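Local coordinates for protein putative oxidoreductase FAD-binding subunit (Sulfolobus tokodaii, PDB 4ZOH) that binds FAD as the flavoprotein subunit of a probable molybdenum-containing oxidoreductase, where it presumably passes electrons through the flavin, at residues Ala117-Ala121 with Ser175-Leu179; Leu123-Asp127 with Val215-Ala219; Leu209-Asn213 with Ser246-Thr250; Ala243-Ala247 with Lys261-Lys265. All blocks are in the same frame, centred on the assembly; numbering follows the deposited sequence.

Contact 1: Ala117-Ala121 with Ser175-Leu179; sequences ADYPA and SYQKL. With FAD (flavin-adenine dinucleotide), chain H.
The pyrimidine edge of the FAD isoalloxazine is held where the FAD-binding domain meets the C-terminal domain of the molybdopterin dehydrogenase flavoprotein family. Asp118, near the beginning of helix 119-125, supplies two bonds to the flavin: its backbone N donates to FAD O2 at 3.0 Å, and its OD2 accepts from FAD N3 at 3.1 Å. Lys178 comes from strand 173-179. Its CG lies anti to the backbone N (chi1 -170°) and the chain beyond runs extended, which carries NZ across the carboxylate to OD2 of Asp118, 2.7 Å away in a salt bridge made on the syn lone pair. The same NZ donates to FAD O4 at 2.8 Å, so one ammonium joins carboxylate and flavin carbonyl; the backbone oxygens of Asn94 and Asp185 also accept from it. It would probably polarise the C4=O4 carbonyl, though Asp118 offsets much of the charge. Tyr176 reaches Asp118 from the same strand, two residues before Lys178. Its ring plane stands 74° from the carboxylate plane; with OD1 and OD2 each bonded, the rotation of the carboxylate is probably fixed. Beside this polar cluster, CB of Ala121 packs 4.0 Å from CE1 of Tyr176. The phenol OH of Tyr176 donates to OD1 of Asp118 at 2.6 Å, arriving on the anti side and 23° out of the carboxylate plane.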
loop_
_atom_site.group_PDB
_atom_site.type_symbol
_atom_site.label_atom_id
_atom_site.label_comp_id
_atom_site.label_asym_id
_atom_site.label_seq_id
_atom_site.Cartn_x
_atom_site.Cartn_y
_atom_site.Cartn_z
ATOM N N ALA B 117 12.412 10.789 42.737
ATOM C CA ALA B 117 12.512 9.296 42.769
ATOM C C ALA B 117 11.988 8.676 44.051
ATOM O O ALA B 117 12.053 9.292 45.140
ATOM C CB ALA B 117 13.964 8.832 42.558
ATOM N N ASP B 118 11.552 7.423 43.950
ATOM C CA ASP B 118 11.120 6.679 45.129
ATOM C C ASP B 118 12.273 6.177 46.016
ATOM O O ASP B 118 12.294 6.489 47.234
ATOM C CB ASP B 118 10.120 5.590 44.753
ATOM C CG ASP B 118 8.861 6.173 44.197
ATOM O OD1 ASP B 118 8.371 7.175 44.831
ATOM O OD2 ASP B 118 8.366 5.673 43.118
ATOM N N TYR B 119 13.261 5.505 45.422
ATOM C CA TYR B 119 14.256 4.800 46.241
ATOM C C TYR B 119 14.951 5.692 47.295
ATOM O O TYR B 119 15.157 5.228 48.400
ATOM C CB TYR B 119 15.346 4.127 45.426
ATOM C CG TYR B 119 14.975 2.849 44.706
ATOM C CD1 TYR B 119 14.306 1.801 45.358
ATOM C CD2 TYR B 119 15.375 2.665 43.356
ATOM C CE1 TYR B 119 14.024 0.611 44.677
ATOM C CE2 TYR B 119 15.121 1.500 42.685
ATOM C CZ TYR B 119 14.448 0.479 43.339
ATOM O OH TYR B 119 14.137 -0.637 42.614
ATOM N N PRO B 120 15.357 6.931 46.932
ATOM C CA PRO B 120 16.167 7.741 47.868
ATOM C C PRO B 120 15.488 7.991 49.209
ATOM O O PRO B 120 16.163 8.077 50.190
ATOM C CB PRO B 120 16.341 9.089 47.115
ATOM C CG PRO B 120 16.270 8.704 45.665
ATOM C CD PRO B 120 15.186 7.643 45.648
ATOM N N ALA B 121 14.167 8.078 49.237
ATOM C CA ALA B 121 13.481 8.189 50.513
ATOM C C ALA B 121 13.765 6.961 51.399
ATOM O O ALA B 121 14.078 7.131 52.571
ATOM C CB ALA B 121 12.002 8.427 50.348
ATOM N N SER B 175 6.587 1.503 56.148
ATOM C CA SER B 175 5.557 1.999 55.228
ATOM C C SER B 175 6.213 2.958 54.229
ATOM O O SER B 175 7.066 3.755 54.612
ATOM C CB SER B 175 4.444 2.735 55.981
ATOM O OG SER B 175 3.382 3.047 55.090
ATOM N N TYR B 176 5.866 2.840 52.931
ATOM C CA TYR B 176 6.223 3.900 51.965
ATOM C C TYR B 176 4.925 4.535 51.593
ATOM O O TYR B 176 3.992 3.825 51.221
ATOM C CB TYR B 176 6.965 3.352 50.731
ATOM C CG TYR B 176 7.380 4.473 49.802
ATOM C CD1 TYR B 176 8.196 5.498 50.260
ATOM C CD2 TYR B 176 6.949 4.511 48.455
ATOM C CE1 TYR B 176 8.541 6.553 49.452
ATOM C CE2 TYR B 176 7.331 5.568 47.616
ATOM C CZ TYR B 176 8.134 6.577 48.136
ATOM O OH TYR B 176 8.517 7.658 47.371
ATOM N N GLN B 177 4.826 5.848 51.785
ATOM C CA GLN B 177 3.619 6.633 51.389
ATOM C C GLN B 177 4.003 7.477 50.167
ATOM O O GLN B 177 4.982 8.207 50.199
ATOM C CB GLN B 177 3.161 7.567 52.533
ATOM C CG GLN B 177 2.715 6.817 53.808
ATOM C CD GLN B 177 1.419 6.045 53.607
ATOM O OE1 GLN B 177 0.517 6.491 52.899
ATOM N NE2 GLN B 177 1.314 4.881 54.235
ATOM N N LYS B 178 3.244 7.339 49.095
ATOM C CA LYS B 178 3.552 8.041 47.889
ATOM C C LYS B 178 2.337 8.834 47.513
ATOM O O LYS B 178 1.300 8.274 47.236
ATOM C CB LYS B 178 3.908 7.053 46.780
ATOM C CG LYS B 178 4.474 7.734 45.545
ATOM C CD LYS B 178 4.841 6.758 44.446
ATOM C CE LYS B 178 5.305 7.545 43.219
ATOM N NZ LYS B 178 6.050 6.728 42.243
ATOM N N LEU B 179 2.480 10.141 47.474
ATOM C CA LEU B 179 1.373 10.971 46.986
ATOM C C LEU B 179 1.542 11.170 45.474
ATOM O O LEU B 179 2.660 11.562 44.994
ATOM C CB LEU B 179 1.314 12.327 47.729
ATOM C CG LEU B 179 0.299 13.384 47.257
ATOM C CD1 LEU B 179 -1.141 12.941 47.327
ATOM C CD2 LEU B 179 0.502 14.656 48.068
HETATM P PA FAD H . 19.129 4.127 32.725
HETATM O O1A FAD H . 18.064 4.965 32.103
HETATM O O2A FAD H . 19.765 3.022 31.995
HETATM O O5B FAD H . 20.302 5.042 33.201
HETATM C C5B FAD H . 20.013 6.277 33.926
HETATM C C4B FAD H . 21.416 7.030 34.264
HETATM O O4B FAD H . 22.351 6.180 35.042
HETATM C C3B FAD H . 22.148 7.279 32.951
HETATM O O3B FAD H . 22.787 8.530 33.015
HETATM C C2B FAD H . 23.145 6.105 32.811
HETATM O O2B FAD H . 24.299 6.401 32.014
HETATM C C1B FAD H . 23.581 5.903 34.221
HETATM N N9A FAD H . 23.740 4.564 34.775
HETATM C C8A FAD H . 22.921 3.518 34.685
HETATM N N7A FAD H . 23.414 2.503 35.432
HETATM C C5A FAD H . 24.561 2.941 36.004
HETATM C C6A FAD H . 25.501 2.366 36.887
HETATM N N6A FAD H . 25.280 1.124 37.308
HETATM N N1A FAD H . 26.577 3.077 37.272
HETATM C C2A FAD H . 26.756 4.369 36.894
HETATM N N3A FAD H . 25.885 4.936 36.052
HETATM C C4A FAD H . 24.775 4.252 35.594
HETATM N N1 FAD H . 11.308 6.475 38.874
HETATM C C2 FAD H . 10.857 6.654 40.179
HETATM O O2 FAD H . 11.664 6.692 41.085
HETATM N N3 FAD H . 9.527 6.778 40.451
HETATM C C4 FAD H . 8.611 6.757 39.454
HETATM O O4 FAD H . 7.416 6.827 39.762
HETATM C C4X FAD H . 9.053 6.610 38.121
HETATM N N5 FAD H . 8.123 6.581 37.105
HETATM C C5X FAD H . 8.589 6.456 35.762
HETATM C C6 FAD H . 7.644 6.492 34.742
HETATM C C7 FAD H . 8.056 6.339 33.408
HETATM C C7M FAD H . 6.949 6.383 32.331
HETATM C C8 FAD H . 9.425 6.187 33.107
HETATM C C8M FAD H . 9.961 6.048 31.656
HETATM C C9 FAD H . 10.385 6.202 34.135
HETATM C C9A FAD H . 9.962 6.315 35.462
HETATM N N10 FAD H . 10.887 6.332 36.529
HETATM C C10 FAD H . 10.400 6.471 37.842
HETATM C "C1'" FAD H . 12.325 6.208 36.315
HETATM C "C2'" FAD H . 12.761 4.731 36.297
HETATM O "O2'" FAD H . 12.713 4.238 37.653
HETATM C "C3'" FAD H . 14.163 4.527 35.658
HETATM O "O3'" FAD H . 14.263 3.123 35.410
HETATM C "C4'" FAD H . 15.311 4.951 36.559
HETATM O "O4'" FAD H . 15.085 6.300 36.967
HETATM C "C5'" FAD H . 16.679 4.848 35.850
HETATM O "O5'" FAD H . 17.072 3.454 35.959
HETATM P P FAD H . 17.472 2.648 34.665
HETATM O O1P FAD H . 18.077 1.355 35.101
HETATM O O2P FAD H . 16.330 2.576 33.725
HETATM O O3P FAD H . 18.622 3.606 34.160
#

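Contact 2: Leu123-Asp127 with Val215-Ala219; sequences LIAMD and VAVRA
NH1 of Arg218 is shared by two acceptors at the end of helix 119-125: OD1 of Asp127 at 2.9 Å, in a salt bridge, and the backbone O of Ile124 at 3.2 Å. Asp127 OD1 lies in the guanidinium plane, at its edge, but is itself met on the syn side and 30° out of its carboxylate plane; the two flat groups are turned 38° apart. The Ile124 carbonyl is approached less squarely, lying 29° out of the guanidinium plane, while the O of Ala125 sits over one face, 3.8 Å above it. Bends at chi2 and chi3 fold the Arg218 chain back over the last helical turn, bringing its CD to 3.6 Å from Ile124 O. A water bridges the pair, donating to OD2 of Asp127 and accepting from NH2 of Arg218. Asp127 has positive phi and closes the helix in a Schellman motif. Its OD2 also pairs with Arg206, and NE of Arg218 with Glu223. Deeper in, Ile124 sends CG2 against CB of Ala216, 3.9 Å away, and its CG1 meets CG of Arg218 where the two chains cross at a slant. A leucine in place of Arg218 would probably leave Asp127 with one arginine instead of two and the Ile124 carbonyl without its side-chain donor. Arg218 on Ile124 O, and Arg206 on Ala125 O, meet carbonyls at the helix end, which would probably ease its partial negative charge, while paired charges join the helix to edge strand 217-218.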
loop_
_atom_site.group_PDB
_atom_site.type_symbol
_atom_site.label_atom_id
_atom_site.label_comp_id
_atom_site.label_asym_id
_atom_site.label_seq_id
_atom_site.Cartn_x
_atom_site.Cartn_y
_atom_site.Cartn_z
ATOM N N LEU B 123 16.280 4.771 50.827
ATOM C CA LEU B 123 17.695 4.519 50.975
ATOM C C LEU B 123 18.306 5.477 52.040
ATOM O O LEU B 123 19.237 5.136 52.734
ATOM C CB LEU B 123 18.415 4.638 49.634
ATOM C CG LEU B 123 18.168 3.536 48.560
ATOM C CD1 LEU B 123 18.810 3.911 47.232
ATOM C CD2 LEU B 123 18.600 2.121 48.922
ATOM N N ILE B 124 17.803 6.691 52.141
ATOM C CA ILE B 124 18.367 7.606 53.144
ATOM C C ILE B 124 17.973 7.152 54.541
ATOM O O ILE B 124 18.771 7.245 55.461
ATOM C CB ILE B 124 18.069 9.104 52.857
ATOM C CG1 ILE B 124 19.010 10.025 53.661
ATOM C CG2 ILE B 124 16.634 9.451 53.103
ATOM C CD1 ILE B 124 20.247 10.449 52.903
ATOM N N ALA B 125 16.755 6.611 54.644
ATOM C CA ALA B 125 16.178 6.118 55.896
ATOM C C ALA B 125 16.896 4.878 56.365
ATOM O O ALA B 125 17.057 4.649 57.568
ATOM C CB ALA B 125 14.715 5.821 55.719
ATOM N N MET B 126 17.313 4.070 55.398
ATOM C CA MET B 126 17.998 2.841 55.661
ATOM C C MET B 126 19.521 3.003 55.942
ATOM O O MET B 126 20.171 2.026 56.299
ATOM C CB MET B 126 17.727 1.913 54.487
ATOM C CG MET B 126 16.298 1.426 54.458
ATOM S SD MET B 126 15.885 0.472 52.985
ATOM C CE MET B 126 16.077 -1.261 53.545
ATOM N N ASP B 127 20.087 4.205 55.795
ATOM C CA ASP B 127 21.584 4.347 55.801
ATOM C C ASP B 127 22.233 3.371 54.804
ATOM O O ASP B 127 23.277 2.741 55.081
ATOM C CB ASP B 127 22.281 4.230 57.197
ATOM C CG ASP B 127 21.566 5.001 58.318
ATOM O OD1 ASP B 127 21.276 6.204 58.143
ATOM O OD2 ASP B 127 21.263 4.368 59.366
ATOM N N VAL B 215 17.756 16.786 47.087
ATOM C CA VAL B 215 18.090 15.366 47.331
ATOM C C VAL B 215 17.238 14.873 48.492
ATOM O O VAL B 215 16.594 15.693 49.142
ATOM C CB VAL B 215 19.588 15.090 47.604
ATOM C CG1 VAL B 215 20.439 15.449 46.395
ATOM C CG2 VAL B 215 20.086 15.784 48.891
ATOM N N ALA B 216 17.198 13.554 48.718
ATOM C CA ALA B 216 16.392 12.973 49.817
ATOM C C ALA B 216 16.978 13.390 51.175
ATOM O O ALA B 216 18.181 13.466 51.289
ATOM C CB ALA B 216 16.368 11.452 49.730
ATOM N N VAL B 217 16.130 13.648 52.173
ATOM C CA VAL B 217 16.592 13.932 53.557
ATOM C C VAL B 217 15.908 13.091 54.626
ATOM O O VAL B 217 14.816 12.543 54.405
ATOM C CB VAL B 217 16.464 15.426 53.946
ATOM C CG1 VAL B 217 17.334 16.276 53.031
ATOM C CG2 VAL B 217 15.025 15.896 53.879
ATOM N N ARG B 218 16.549 13.015 55.785
ATOM C CA ARG B 218 15.950 12.414 56.971
ATOM C C ARG B 218 14.976 13.388 57.634
ATOM O O ARG B 218 15.284 14.533 57.724
ATOM C CB ARG B 218 17.063 12.014 57.928
ATOM C CG ARG B 218 17.824 10.781 57.463
ATOM C CD ARG B 218 16.927 9.551 57.479
ATOM N NE ARG B 218 16.883 8.997 58.817
ATOM C CZ ARG B 218 17.821 8.198 59.310
ATOM N NH1 ARG B 218 18.874 7.822 58.583
ATOM N NH2 ARG B 218 17.705 7.771 60.535
ATOM N N ALA B 219 13.803 12.968 58.100
ATOM C CA ALA B 219 12.947 13.936 58.768
ATOM C C ALA B 219 13.363 13.974 60.270
ATOM O O ALA B 219 12.650 13.443 61.156
ATOM C CB ALA B 219 11.476 13.590 58.573
HETATM O O HOH W 1 20.307 5.971 61.224
#

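Contact 3: Leu209-Asn213 with Ser246-Thr250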
loop_
_atom_site.group_PDB
_atom_site.type_symbol
_atom_site.label_atom_id
_atom_site.label_comp_id
_atom_site.label_asym_id
_atom_site.label_seq_id
_atom_site.Cartn_x
_atom_site.Cartn_y
_atom_site.Cartn_z
ATOM N N LEU B 209 12.440 11.550 53.252
ATOM C CA LEU B 209 11.588 12.372 52.449
ATOM C C LEU B 209 12.187 12.535 51.059
ATOM O O LEU B 209 13.347 12.929 50.876
ATOM C CB LEU B 209 11.370 13.756 53.085
ATOM C CG LEU B 209 10.817 13.970 54.506
ATOM C CD1 LEU B 209 10.670 15.479 54.729
ATOM C CD2 LEU B 209 9.530 13.197 54.806
ATOM N N THR B 210 11.345 12.258 50.083
ATOM C CA THR B 210 11.669 12.521 48.707
ATOM C C THR B 210 10.648 13.475 48.077
ATOM O O THR B 210 9.513 13.665 48.583
ATOM C CB THR B 210 11.852 11.200 47.913
ATOM O OG1 THR B 210 12.449 11.504 46.636
ATOM C CG2 THR B 210 10.512 10.470 47.752
ATOM N N ALA B 211 11.095 14.069 46.978
ATOM C CA ALA B 211 10.357 15.021 46.117
ATOM C C ALA B 211 10.113 16.366 46.737
ATOM O O ALA B 211 9.345 17.180 46.168
ATOM C CB ALA B 211 9.050 14.430 45.576
ATOM N N VAL B 212 10.726 16.600 47.901
ATOM C CA VAL B 212 10.515 17.855 48.643
ATOM C C VAL B 212 11.804 18.642 48.927
ATOM O O VAL B 212 11.789 19.606 49.699
ATOM C CB VAL B 212 9.636 17.679 49.929
ATOM C CG1 VAL B 212 8.213 17.253 49.566
ATOM C CG2 VAL B 212 10.222 16.699 50.962
ATOM N N ASN B 213 12.911 18.219 48.315
ATOM C CA ASN B 213 14.225 18.875 48.399
ATOM C C ASN B 213 14.981 18.492 47.142
ATOM O O ASN B 213 14.488 17.675 46.380
ATOM C CB ASN B 213 15.024 18.344 49.602
ATOM C CG ASN B 213 14.282 18.483 50.914
ATOM O OD1 ASN B 213 14.274 19.559 51.512
ATOM N ND2 ASN B 213 13.641 17.411 51.358
ATOM N N SER B 246 11.873 19.466 57.767
ATOM C CA SER B 246 12.909 19.002 56.804
ATOM C C SER B 246 12.541 19.209 55.316
ATOM O O SER B 246 13.355 18.907 54.451
ATOM C CB SER B 246 13.330 17.560 57.056
ATOM O OG SER B 246 13.390 17.314 58.436
ATOM N N ALA B 247 11.329 19.720 55.030
ATOM C CA ALA B 247 10.835 19.861 53.630
ATOM C C ALA B 247 11.108 21.250 53.091
ATOM O O ALA B 247 10.628 22.220 53.659
ATOM C CB ALA B 247 9.341 19.538 53.519
ATOM N N ASN B 248 11.869 21.343 52.006
ATOM C CA ASN B 248 12.098 22.609 51.293
ATOM C C ASN B 248 11.544 22.524 49.842
ATOM O O ASN B 248 12.314 22.641 48.897
ATOM C CB ASN B 248 13.623 22.923 51.356
ATOM C CG ASN B 248 13.996 24.292 50.807
ATOM O OD1 ASN B 248 13.157 25.165 50.578
ATOM N ND2 ASN B 248 15.288 24.484 50.596
ATOM N N PRO B 249 10.212 22.282 49.658
ATOM C CA PRO B 249 9.686 21.969 48.316
ATOM C C PRO B 249 9.529 23.168 47.343
ATOM O O PRO B 249 9.741 24.288 47.745
ATOM C CB PRO B 249 8.329 21.351 48.620
ATOM C CG PRO B 249 7.885 22.072 49.845
ATOM C CD PRO B 249 9.117 22.314 50.654
ATOM N N THR B 250 9.112 22.884 46.094
ATOM C CA THR B 250 9.144 23.773 44.944
ATOM C C THR B 250 7.744 23.787 44.372
ATOM O O THR B 250 7.113 22.734 44.296
ATOM C CB THR B 250 10.203 23.242 43.950
ATOM O OG1 THR B 250 11.457 23.201 44.624
ATOM C CG2 THR B 250 10.370 24.101 42.717
HETATM O O HOH W 2 9.165 19.899 45.448
#
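Val212 and Asn213 meet the Ser246-Thr250 loop with both backbone and side chain, just past the end of strand 201-210. The N-H of Asn248 is the central donor: it reaches OD1 of Asn213 at 3.0 Å, from above the carbonyl plane rather than on a lone pair, and makes a weak, bent bond to O of Val212 at 2.9 Å. On the other branch of the amide, ND2 of Asn213 gives a weak bond to O of Ser246 at 3.4 Å. Asn213 thus accepts one sound bond and gives a weak one, with CG beside its own backbone N (chi1 -56°), which swings the amide over the loop. Beside the amide the contact is apolar: CG2 of Val212 packs on CB of Ala247 at 3.9 Å, CB of Val212 on CB of Pro249 at 4.1 Å, and CD1 of Leu209 on CB of Ser246. A further link runs through a water that donates to O of Ala211 and accepts from N of Thr250. Val264 of helix 257-276 touches Leu209, Val212 and Ala247 alike and probably helps to position this inner layer, while Leu209 is paired through its backbone with Val217. With an alanine at Asn213, the Asn248 N-H would probably be left with only the weak bond to Val212 O, and the Ser246 carbonyl would lose its weak amide donor. With two of the three bonds weak, apolar packing probably contributes much of the hold.

Contact 4: Ala243-Ala247 with Lys261-Lys265; sequences AMESA and KKMVK
Lys261 opens the helical side of the contact, its ammonium reaching back to the turn that follows helix 233-243. The chain leaves with CG anti to the backbone N and turns only at its end (chi4 75°), setting NZ 3.2 Å from O of Met244, above the carbonyl plane rather than on a lone pair. A weak bond of 3.4 Å runs from the same NZ to O of Ala247. Met244 O also accepts from the backbone N of Ala247, and the two donors come from opposite faces of its plane, so this carbonyl is gripped from both sides. Along the way CG of Lys261 passes 4.1 Å from CB of Met244. At Lys262 it is the backbone that is met: SD of Met244 lies 3.9 Å from its CA, the thioether resting on the helix surface near O of Lys261. Val264 comes next and points into the contact with both branches. CG1 meets CB of Ala243 at 3.7 Å, and CG2 meets CB of Ala247 at 3.8 Å, wedging the valine between two small residues. Lys265 offers its CB to CG of Met244, 4.0 Å away, then bends off to pair its NZ with Glu237. Met244 therefore lies across one turn of helix 257-276, between Lys261 and Lys265. Lysine nitrogens find oxygens at the margin while their methylenes, the thioether and the valine form the inner surface, which implies that the turn after helix 233-243 is joined to helix 257-276 chiefly by apolar packing edged with polar bonds.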
loop_
_atom_site.group_PDB
_atom_site.type_symbol
_atom_site.label_atom_id
_atom_site.label_comp_id
_atom_site.label_asym_id
_atom_site.label_seq_id
_atom_site.Cartn_x
_atom_site.Cartn_y
_atom_site.Cartn_z
ATOM N N ALA B 243 8.035 16.810 60.842
ATOM C CA ALA B 243 8.558 16.332 59.544
ATOM C C ALA B 243 8.606 17.509 58.504
ATOM O O ALA B 243 9.511 17.579 57.672
ATOM C CB ALA B 243 7.682 15.163 59.055
ATOM N N MET B 244 7.645 18.438 58.580
ATOM C CA MET B 244 7.614 19.671 57.754
ATOM C C MET B 244 8.867 20.517 57.858
ATOM O O MET B 244 9.189 21.237 56.908
ATOM C CB MET B 244 6.388 20.520 58.071
ATOM C CG MET B 244 5.112 19.772 57.854
ATOM S SD MET B 244 3.695 20.807 57.586
ATOM C CE MET B 244 3.622 21.537 59.230
ATOM N N GLU B 245 9.601 20.379 58.971
ATOM C CA GLU B 245 10.830 21.139 59.177
ATOM C C GLU B 245 11.888 20.728 58.199
ATOM O O GLU B 245 12.736 21.557 57.840
ATOM C CB GLU B 245 11.390 20.990 60.592
ATOM C CG GLU B 245 10.430 21.437 61.682
ATOM C CD GLU B 245 10.876 21.035 63.079
ATOM O OE1 GLU B 245 12.066 20.676 63.269
ATOM O OE2 GLU B 245 10.025 21.081 63.988
ATOM N N SER B 246 11.873 19.466 57.767
ATOM C CA SER B 246 12.909 19.002 56.804
ATOM C C SER B 246 12.541 19.209 55.316
ATOM O O SER B 246 13.355 18.907 54.451
ATOM C CB SER B 246 13.330 17.560 57.056
ATOM O OG SER B 246 13.390 17.314 58.436
ATOM N N ALA B 247 11.329 19.720 55.030
ATOM C CA ALA B 247 10.835 19.861 53.630
ATOM C C ALA B 247 11.108 21.250 53.091
ATOM O O ALA B 247 10.628 22.220 53.659
ATOM C CB ALA B 247 9.341 19.538 53.519
ATOM N N LYS B 261 4.478 20.918 51.557
ATOM C CA LYS B 261 4.975 20.963 52.934
ATOM C C LYS B 261 3.882 20.397 53.863
ATOM O O LYS B 261 4.152 19.504 54.629
ATOM C CB LYS B 261 5.329 22.399 53.298
ATOM C CG LYS B 261 6.270 22.517 54.463
ATOM C CD LYS B 261 6.275 23.948 54.972
ATOM C CE LYS B 261 7.250 24.137 56.141
ATOM N NZ LYS B 261 8.676 24.168 55.713
ATOM N N LYS B 262 2.646 20.874 53.718
ATOM C CA LYS B 262 1.492 20.338 54.424
ATOM C C LYS B 262 1.316 18.854 54.184
ATOM O O LYS B 262 1.100 18.095 55.148
ATOM C CB LYS B 262 0.200 21.109 54.111
ATOM C CG LYS B 262 0.185 22.564 54.622
ATOM C CD LYS B 262 -1.004 23.393 54.125
ATOM C CE LYS B 262 -2.331 22.870 54.698
ATOM N NZ LYS B 262 -3.556 23.445 54.058
ATOM N N MET B 263 1.486 18.412 52.932
ATOM C CA MET B 263 1.408 16.974 52.654
ATOM C C MET B 263 2.488 16.152 53.326
ATOM O O MET B 263 2.256 14.966 53.576
ATOM C CB MET B 263 1.305 16.662 51.151
ATOM C CG MET B 263 0.022 17.253 50.610
ATOM S SD MET B 263 -1.501 16.665 51.338
ATOM C CE MET B 263 -2.087 18.008 52.423
ATOM N N VAL B 264 3.641 16.749 53.657
ATOM C CA VAL B 264 4.654 15.981 54.384
ATOM C C VAL B 264 4.062 15.496 55.736
ATOM O O VAL B 264 4.216 14.306 56.133
ATOM C CB VAL B 264 5.956 16.753 54.542
ATOM C CG1 VAL B 264 6.873 16.129 55.588
ATOM C CG2 VAL B 264 6.659 16.804 53.204
ATOM N N LYS B 265 3.322 16.393 56.392
ATOM C CA LYS B 265 2.708 16.043 57.658
ATOM C C LYS B 265 1.663 14.946 57.470
ATOM O O LYS B 265 1.645 13.992 58.229
ATOM C CB LYS B 265 2.095 17.269 58.358
ATOM C CG LYS B 265 1.068 16.908 59.430
ATOM C CD LYS B 265 0.125 18.075 59.692
ATOM C CE LYS B 265 0.492 18.736 60.985
ATOM N NZ LYS B 265 -0.260 17.967 62.004
#

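In the fold
Contact 1 is the buried member, charged and in direct touch with the flavin; the other three are partly buried, and contacts 3 and 4 mix a few polar bonds, some of them weak, with apolar packing. Contacts 1 and 2 both use helix 119-125 and both join the FAD-binding domain to the antiparallel sheet of the C-terminal domain, one by a site for the cofactor, the other by a water-edged salt bridge. Contacts 3 and 4 stay within the C-terminal domain, share Ser246 and Ala247 and lie next to each other. Strands 201-210 and 217-218 are neighbours, linking contact 3 to contact 2, while Thr210 probably bonds Ala117, tying contact 3 to contact 1.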